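Alcohol dehydrogenase (Escherichia coli, PDB 5VM2) is probably a zinc-containing, NAD(P)-dependent oxidoreductase of the alcohol dehydrogenase family that acts on CH-OH groups of a substrate not yet identified. Local coordinates at residues D224-C229 against A254-M259; V249-A254 against S274-L279. All coordinates share one frame; numbering follows the deposited sequence.

Contact 1 (D224-C229 against A254-M259)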
ATOM      1  N   ASP A 224      15.118  14.621  19.703  1.00 41.72           N
ATOM      2  CA  ASP A 224      16.162  14.658  18.680  1.00 43.64           C
ATOM      3  C   ASP A 224      16.217  13.283  18.027  1.00 41.72           C
ATOM      4  O   ASP A 224      16.732  12.328  18.610  1.00 42.39           O
ATOM      5  CB  ASP A 224      17.501  15.038  19.304  1.00 47.61           C
ATOM      6  CG  ASP A 224      18.582  15.331  18.270  1.00 49.21           C
ATOM      7  OD1 ASP A 224      18.524  14.794  17.141  1.00 48.01           O
ATOM      8  OD2 ASP A 224      19.512  16.096  18.603  1.00 51.35           O
ATOM      9  N   THR A 225      15.685  13.179  16.803  1.00 39.00           N
ATOM     10  CA  THR A 225      15.603  11.879  16.139  1.00 34.92           C
ATOM     11  C   THR A 225      16.977  11.250  15.954  1.00 34.81           C
ATOM     12  O   THR A 225      17.168  10.056  16.207  1.00 34.42           O
ATOM     13  CB  THR A 225      14.904  12.011  14.783  1.00 35.68           C
ATOM     14  OG1 THR A 225      13.645  12.677  14.941  1.00 39.21           O
ATOM     15  CG2 THR A 225      14.685  10.631  14.151  1.00 30.63           C
ATOM     16  N   ILE A 226      17.956  12.031  15.507  1.00 35.08           N
ATOM     17  CA  ILE A 226      19.268  11.454  15.237  1.00 39.23           C
ATOM     18  C   ILE A 226      19.920  10.983  16.532  1.00 38.91           C
ATOM     19  O   ILE A 226      20.466   9.875  16.597  1.00 37.72           O
ATOM     20  CB  ILE A 226      20.141  12.465  14.476  1.00 43.99           C
ATOM     21  CG1 ILE A 226      19.679  12.554  13.017  1.00 46.11           C
ATOM     22  CG2 ILE A 226      21.602  12.066  14.546  1.00 45.04           C
ATOM     23  CD1 ILE A 226      20.207  13.766  12.275  1.00 50.05           C
ATOM     24  N   ALA A 227      19.837  11.790  17.590  1.00 39.39           N
ATOM     25  CA  ALA A 227      20.408  11.392  18.874  1.00 41.28           C
ATOM     26  C   ALA A 227      19.717  10.151  19.430  1.00 39.86           C
ATOM     27  O   ALA A 227      20.374   9.222  19.912  1.00 39.88           O
ATOM     28  CB  ALA A 227      20.314  12.550  19.867  1.00 42.76           C
ATOM     29  N   ARG A 228      18.384  10.120  19.373  1.00 38.07           N
ATOM     30  CA  ARG A 228      17.648   8.972  19.890  1.00 36.39           C
ATOM     31  C   ARG A 228      17.962   7.708  19.100  1.00 36.13           C
ATOM     32  O   ARG A 228      18.060   6.616  19.674  1.00 35.85           O
ATOM     33  CB  ARG A 228      16.148   9.262  19.866  1.00 37.08           C
ATOM     34  CG  ARG A 228      15.711  10.344  20.853  1.00 43.64           C
ATOM     35  CD  ARG A 228      15.733   9.842  22.297  1.00 49.01           C
ATOM     36  NE  ARG A 228      14.898   8.656  22.474  1.00 51.97           N
ATOM     37  CZ  ARG A 228      15.370   7.418  22.595  1.00 53.46           C
ATOM     38  NH1 ARG A 228      16.678   7.197  22.559  1.00 55.49           N
ATOM     39  NH2 ARG A 228      14.535   6.398  22.745  1.00 51.50           N
ATOM     40  N   CYS A 229      18.125   7.835  17.780  1.00 34.97           N
ATOM     41  CA  CYS A 229      18.472   6.677  16.961  1.00 33.70           C
ATOM     42  C   CYS A 229      19.902   6.218  17.227  1.00 34.13           C
ATOM     43  O   CYS A 229      20.180   5.013  17.241  1.00 33.93           O
ATOM     44  CB  CYS A 229      18.280   7.010  15.481  1.00 35.15           C
ATOM     45  SG  CYS A 229      16.549   7.049  14.945  1.00 35.86           S
ATOM     46  N   ALA A 254      17.922   9.853   6.589  1.00 37.54           N
ATOM     47  CA  ALA A 254      18.360   8.459   6.596  1.00 34.68           C
ATOM     48  C   ALA A 254      19.870   8.270   6.479  1.00 34.59           C
ATOM     49  O   ALA A 254      20.391   7.348   7.132  1.00 34.21           O
ATOM     50  CB  ALA A 254      17.638   7.687   5.484  1.00 32.10           C
ATOM     51  N   PRO A 255      20.619   9.059   5.691  1.00 33.64           N
ATOM     52  CA  PRO A 255      22.082   8.890   5.690  1.00 33.51           C
ATOM     53  C   PRO A 255      22.710   8.936   7.073  1.00 35.22           C
ATOM     54  O   PRO A 255      23.683   8.222   7.334  1.00 34.05           O
ATOM     55  CB  PRO A 255      22.563  10.063   4.822  1.00 36.48           C
ATOM     56  CG  PRO A 255      21.443  10.325   3.905  1.00 37.38           C
ATOM     57  CD  PRO A 255      20.187  10.027   4.661  1.00 36.66           C
ATOM     58  N   TYR A 256      22.179   9.767   7.968  1.00 36.56           N
ATOM     59  CA  TYR A 256      22.734   9.914   9.306  1.00 36.70           C
ATOM     60  C   TYR A 256      22.324   8.793  10.254  1.00 35.61           C
ATOM     61  O   TYR A 256      22.814   8.755  11.389  1.00 37.55           O
ATOM     62  CB  TYR A 256      22.311  11.271   9.873  1.00 37.05           C
ATOM     63  CG  TYR A 256      22.790  12.421   9.011  1.00 43.23           C
ATOM     64  CD1 TYR A 256      21.987  12.950   8.009  1.00 40.35           C
ATOM     65  CD2 TYR A 256      24.057  12.958   9.185  1.00 46.83           C
ATOM     66  CE1 TYR A 256      22.431  13.992   7.212  1.00 43.83           C
ATOM     67  CE2 TYR A 256      24.511  14.004   8.396  1.00 49.96           C
ATOM     68  CZ  TYR A 256      23.694  14.515   7.412  1.00 50.37           C
ATOM     69  OH  TYR A 256      24.143  15.552   6.629  1.00 56.03           O
ATOM     70  N   LEU A 257      21.459   7.875   9.815  1.00 32.96           N
ATOM     71  CA  LEU A 257      20.887   6.860  10.689  1.00 32.89           C
ATOM     72  C   LEU A 257      21.346   5.441  10.383  1.00 32.50           C
ATOM     73  O   LEU A 257      21.133   4.552  11.217  1.00 34.33           O
ATOM     74  CB  LEU A 257      19.352   6.901  10.610  1.00 30.82           C
ATOM     75  CG  LEU A 257      18.690   8.240  10.941  1.00 33.01           C
ATOM     76  CD1 LEU A 257      17.185   8.135  10.780  1.00 34.71           C
ATOM     77  CD2 LEU A 257      19.045   8.671  12.349  1.00 35.38           C
ATOM     78  N   VAL A 258      21.957   5.210   9.223  1.00 28.08           N
ATOM     79  CA  VAL A 258      22.295   3.871   8.745  1.00 26.81           C
ATOM     80  C   VAL A 258      23.753   3.577   9.070  1.00 29.64           C
ATOM     81  O   VAL A 258      24.607   4.476   9.092  1.00 31.40           O
ATOM     82  CB  VAL A 258      22.020   3.749   7.227  1.00 26.44           C
ATOM     83  CG1 VAL A 258      22.936   4.670   6.444  1.00 28.16           C
ATOM     84  CG2 VAL A 258      22.165   2.304   6.738  1.00 25.92           C
ATOM     85  N   MET A 259      24.044   2.305   9.325  1.00 28.41           N
ATOM     86  CA  MET A 259      25.412   1.882   9.574  1.00 32.73           C
ATOM     87  C   MET A 259      26.168   1.705   8.260  1.00 30.61           C
ATOM     88  O   MET A 259      25.577   1.535   7.188  1.00 28.10           O
ATOM     89  CB  MET A 259      25.437   0.563  10.345  1.00 37.83           C
ATOM     90  CG  MET A 259      25.188  -0.651   9.470  1.00 41.06           C
ATOM     91  SD  MET A 259      25.210  -2.212  10.379  1.00 48.31           S
ATOM     92  CE  MET A 259      26.121  -1.773  11.849  1.00 53.26           C
TER

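Contact 2 (V249-A254 against S274-L279)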
ATOM      1  N   VAL A 249      12.164  15.631   5.030  1.00 80.40           N
ATOM      2  CA  VAL A 249      12.888  15.514   6.296  1.00 78.24           C
ATOM      3  C   VAL A 249      13.480  14.119   6.441  1.00 71.33           C
ATOM      4  O   VAL A 249      14.662  13.956   6.768  1.00 72.69           O
ATOM      5  CB  VAL A 249      11.966  15.858   7.481  1.00 80.93           C
ATOM      6  CG1 VAL A 249      10.613  15.163   7.352  1.00 82.08           C
ATOM      7  CG2 VAL A 249      12.635  15.488   8.803  1.00 77.41           C
ATOM      8  N   THR A 250      12.671  13.096   6.167  1.00 65.91           N
ATOM      9  CA  THR A 250      13.063  11.727   6.478  1.00 59.18           C
ATOM     10  C   THR A 250      14.123  11.215   5.510  1.00 55.91           C
ATOM     11  O   THR A 250      15.121  10.620   5.932  1.00 55.46           O
ATOM     12  CB  THR A 250      11.829  10.824   6.466  1.00 57.58           C
ATOM     13  OG1 THR A 250      10.999  11.164   5.345  1.00 61.36           O
ATOM     14  CG2 THR A 250      11.032  11.006   7.746  1.00 58.74           C
ATOM     15  N   VAL A 251      13.919  11.428   4.207  1.00 55.22           N
ATOM     16  CA  VAL A 251      14.875  10.944   3.210  1.00 54.06           C
ATOM     17  C   VAL A 251      16.259  11.525   3.478  1.00 52.66           C
ATOM     18  O   VAL A 251      17.263  10.802   3.518  1.00 49.11           O
ATOM     19  CB  VAL A 251      14.387  11.288   1.789  1.00 59.49           C
ATOM     20  CG1 VAL A 251      15.482  11.023   0.773  1.00 59.09           C
ATOM     21  CG2 VAL A 251      13.134  10.501   1.443  1.00 61.10           C
ATOM     22  N   LYS A 252      16.326  12.842   3.678  1.00 54.27           N
ATOM     23  CA  LYS A 252      17.594  13.499   3.981  1.00 53.01           C
ATOM     24  C   LYS A 252      18.170  13.032   5.313  1.00 49.13           C
ATOM     25  O   LYS A 252      19.387  13.096   5.519  1.00 49.43           O
ATOM     26  CB  LYS A 252      17.387  15.011   3.985  1.00 54.89           C
ATOM     27  CG  LYS A 252      18.646  15.847   4.032  1.00 57.65           C
ATOM     28  CD  LYS A 252      18.322  17.282   3.650  1.00 64.19           C
ATOM     29  CE  LYS A 252      19.469  18.222   3.973  1.00 69.75           C
ATOM     30  NZ  LYS A 252      20.695  17.901   3.204  1.00 70.89           N
ATOM     31  N   GLN A 253      17.312  12.567   6.229  1.00 46.07           N
ATOM     32  CA  GLN A 253      17.760  12.099   7.537  1.00 45.12           C
ATOM     33  C   GLN A 253      18.418  10.729   7.466  1.00 40.63           C
ATOM     34  O   GLN A 253      19.368  10.464   8.212  1.00 39.82           O
ATOM     35  CB  GLN A 253      16.579  12.029   8.508  1.00 48.80           C
ATOM     36  CG  GLN A 253      16.352  13.266   9.363  1.00 56.37           C
ATOM     37  CD  GLN A 253      15.183  13.089  10.322  1.00 60.02           C
ATOM     38  OE1 GLN A 253      14.491  12.070  10.292  1.00 59.00           O
ATOM     39  NE2 GLN A 253      14.953  14.085  11.168  1.00 65.30           N
ATOM     40  N   ALA A 254      17.922   9.853   6.589  1.00 37.54           N
ATOM     41  CA  ALA A 254      18.360   8.459   6.596  1.00 34.68           C
ATOM     42  C   ALA A 254      19.870   8.270   6.479  1.00 34.59           C
ATOM     43  O   ALA A 254      20.391   7.348   7.132  1.00 34.21           O
ATOM     44  CB  ALA A 254      17.638   7.687   5.484  1.00 32.10           C
ATOM     45  N   SER A 274      15.777  15.460  -3.230  1.00 70.94           N
ATOM     46  CA  SER A 274      16.296  15.475  -1.869  1.00 67.21           C
ATOM     47  C   SER A 274      17.815  15.436  -1.910  1.00 65.64           C
ATOM     48  O   SER A 274      18.395  14.576  -2.579  1.00 63.87           O
ATOM     49  CB  SER A 274      15.755  14.292  -1.056  1.00 62.69           C
ATOM     50  OG  SER A 274      16.152  13.059  -1.630  1.00 60.07           O
ATOM     51  N   ALA A 275      18.451  16.360  -1.193  1.00 46.70           N
ATOM     52  CA  ALA A 275      19.907  16.442  -1.155  1.00 47.58           C
ATOM     53  C   ALA A 275      20.465  15.351  -0.246  1.00 47.59           C
ATOM     54  O   ALA A 275      20.177  15.327   0.956  1.00 49.69           O
ATOM     55  CB  ALA A 275      20.349  17.824  -0.677  1.00 50.90           C
ATOM     56  N   ILE A 276      21.263  14.451  -0.816  1.00 45.53           N
ATOM     57  CA  ILE A 276      21.820  13.314  -0.092  1.00 42.47           C
ATOM     58  C   ILE A 276      23.280  13.599   0.232  1.00 43.98           C
ATOM     59  O   ILE A 276      24.049  14.027  -0.639  1.00 44.76           O
ATOM     60  CB  ILE A 276      21.684  12.014  -0.904  1.00 40.52           C
ATOM     61  CG1 ILE A 276      20.210  11.676  -1.141  1.00 41.27           C
ATOM     62  CG2 ILE A 276      22.396  10.863  -0.193  1.00 40.25           C
ATOM     63  CD1 ILE A 276      19.332  11.837   0.084  1.00 43.36           C
ATOM     64  N   ASN A 277      23.666  13.363   1.484  1.00 44.88           N
ATOM     65  CA  ASN A 277      25.054  13.516   1.917  1.00 44.92           C
ATOM     66  C   ASN A 277      25.737  12.161   1.761  1.00 42.48           C
ATOM     67  O   ASN A 277      25.751  11.336   2.678  1.00 39.57           O
ATOM     68  CB  ASN A 277      25.117  14.031   3.350  1.00 47.60           C
ATOM     69  CG  ASN A 277      26.535  14.343   3.803  1.00 49.17           C
ATOM     70  OD1 ASN A 277      27.511  13.861   3.229  1.00 48.33           O
ATOM     71  ND2 ASN A 277      26.651  15.155   4.847  1.00 50.83           N
ATOM     72  N   PHE A 278      26.328  11.935   0.582  1.00 41.69           N
ATOM     73  CA  PHE A 278      26.961  10.647   0.310  1.00 41.91           C
ATOM     74  C   PHE A 278      28.228  10.442   1.130  1.00 44.42           C
ATOM     75  O   PHE A 278      28.628   9.294   1.363  1.00 43.07           O
ATOM     76  CB  PHE A 278      27.256  10.509  -1.181  1.00 41.80           C
ATOM     77  CG  PHE A 278      26.057  10.101  -1.981  1.00 41.81           C
ATOM     78  CD1 PHE A 278      25.491   8.851  -1.800  1.00 41.02           C
ATOM     79  CD2 PHE A 278      25.478  10.973  -2.888  1.00 43.18           C
ATOM     80  CE1 PHE A 278      24.366   8.466  -2.517  1.00 41.11           C
ATOM     81  CE2 PHE A 278      24.359  10.597  -3.616  1.00 42.81           C
ATOM     82  CZ  PHE A 278      23.802   9.342  -3.431  1.00 42.11           C
ATOM     83  N   LEU A 279      28.870  11.526   1.571  1.00 45.96           N
ATOM     84  CA  LEU A 279      30.034  11.389   2.440  1.00 48.87           C
ATOM     85  C   LEU A 279      29.688  10.599   3.696  1.00 48.26           C
ATOM     86  O   LEU A 279      30.474   9.759   4.147  1.00 50.37           O
ATOM     87  CB  LEU A 279      30.585  12.771   2.799  1.00 52.61           C
ATOM     88  CG  LEU A 279      31.833  12.815   3.686  1.00 54.98           C
ATOM     89  CD1 LEU A 279      32.911  11.879   3.160  1.00 55.02           C
ATOM     90  CD2 LEU A 279      32.363  14.236   3.799  1.00 57.16           C
TER
HETATM   91  O   HOH W   1      21.394  13.535   3.485  1.00 59.01           O

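Contact 1 (D224-C229 against A254-M259)
I226 and L257 bring the two backbones closest, their CA atoms 6.7 Å apart, where the first turn of helix 225-232 faces the turn that leads into strand 258-259. The helix opens at D224, its N-cap: OD1 accepts from the backbone N of I226 and of A227, both bonds weak, the second nearly straight at 173°. Opposite, 254-257 coils tightly enough for L257 N to reach A254 O at 2.9 Å before the chain extends at V258. No hydrogen bond joins the two segments, so side chains alone make the contact.

L257 does most of the bridging through a single methyl. Its CG lies anti to the carbonyl carbon (chi1 -57°); chi2 of 178° sends CD1 out along the extended line, and CD2, the side branch, is the methyl turned toward the helix. There CD2 sits 3.6 Å from C229 CB, with C229 SG a little farther off, and also meets I226 CG1 at 4.0 Å. The I226 and L257 side chains cross at about a right angle.

Helix 225-232 and the turn 254-257 both pack on the parallel six-stranded sheet of the Rossmann-type domain, which in this family binds the dinucleotide: helix 225-232 follows strand 216-219 at one margin, and 254-259 follows helix 248-253. L257 touches I173 and L175 of strand 171-175 as well as V241, and C229 touches I173 and I218, so the cysteine-leucine pair lies over the sheet and is buried.

Farther out, the contact reaches partly exposed residues. I226 extends CD1 to within 4.1 Å of Y256 CB, coming obliquely to the tyrosine ring. The ring itself leads away from the helix, its OH probably hydrogen-bonded to N277.

Contact 2 (V249-A254 against S274-L279)
The K252 side chain curls round the outer end of the A275 carbonyl and can be followed along that oxygen. CB is 4.1 Å from A275 O. CG, placed anti to the backbone N (chi1 -169°), comes closer, to 3.5 Å of the same oxygen and nearly in line ahead of it, and CD stays alongside. The chain runs extended until the last torsion, where a bend (chi4 63°) turns NZ back toward A275. NZ then makes a long, weak hydrogen bond to A275 O at 3.5 Å and lies near A275 CB. Both residues also touch a crystal neighbour.

The backbone of K252 is tied to the same loop through a water. This water donates to K252 O at 2.9 Å and, weakly, to A275 O, while accepting from N277 N at 3.0 Å. It thus links the backbone of K252, near the end of helix 248-253, to two peptide groups of a segment with no regular secondary structure. The contact joins two pieces of the Rossmann-type domain: the helix after strand 238-243, and the loop that runs between strands 262-267 and 286-290, the latter at one margin of the parallel sheet.

V251, the neighbour of K252 on the helix, provides the apolar half. Its CG1 is anti to the backbone N and points at the loop, where S274 OG stands 3.2 Å away, a close approach of a methyl to a hydroxyl oxygen. The same CG1 meets I276 CD1 at 4.0 Å, the isoleucine bringing the end of its chain back toward the helix although its CB points away from it. V251 also touches E243, at the end of strand 238-243.

Contacts 1 and 2 lie about 11 Å apart, centre to centre, and share A254, where helix 248-253 runs on toward strand 258-259. One continuous piece of chain, 249-259, therefore meets helix 225-232 through its later residues and loop 274-279 through its earlier ones. The two contacts are also joined directly, by the probable 3.1 Å hydrogen bond between Y256 OH and N277 ND2 and by P255 CB packing 4.0 Å from N277 O. Their centres lie about 25 and 24 Å from the centre of the chain, both in the Rossmann-type domain. Neither contains a ligand of the zinc held by C95, C98, C101 and C109, or of the magnesium at H65, E66 and E152.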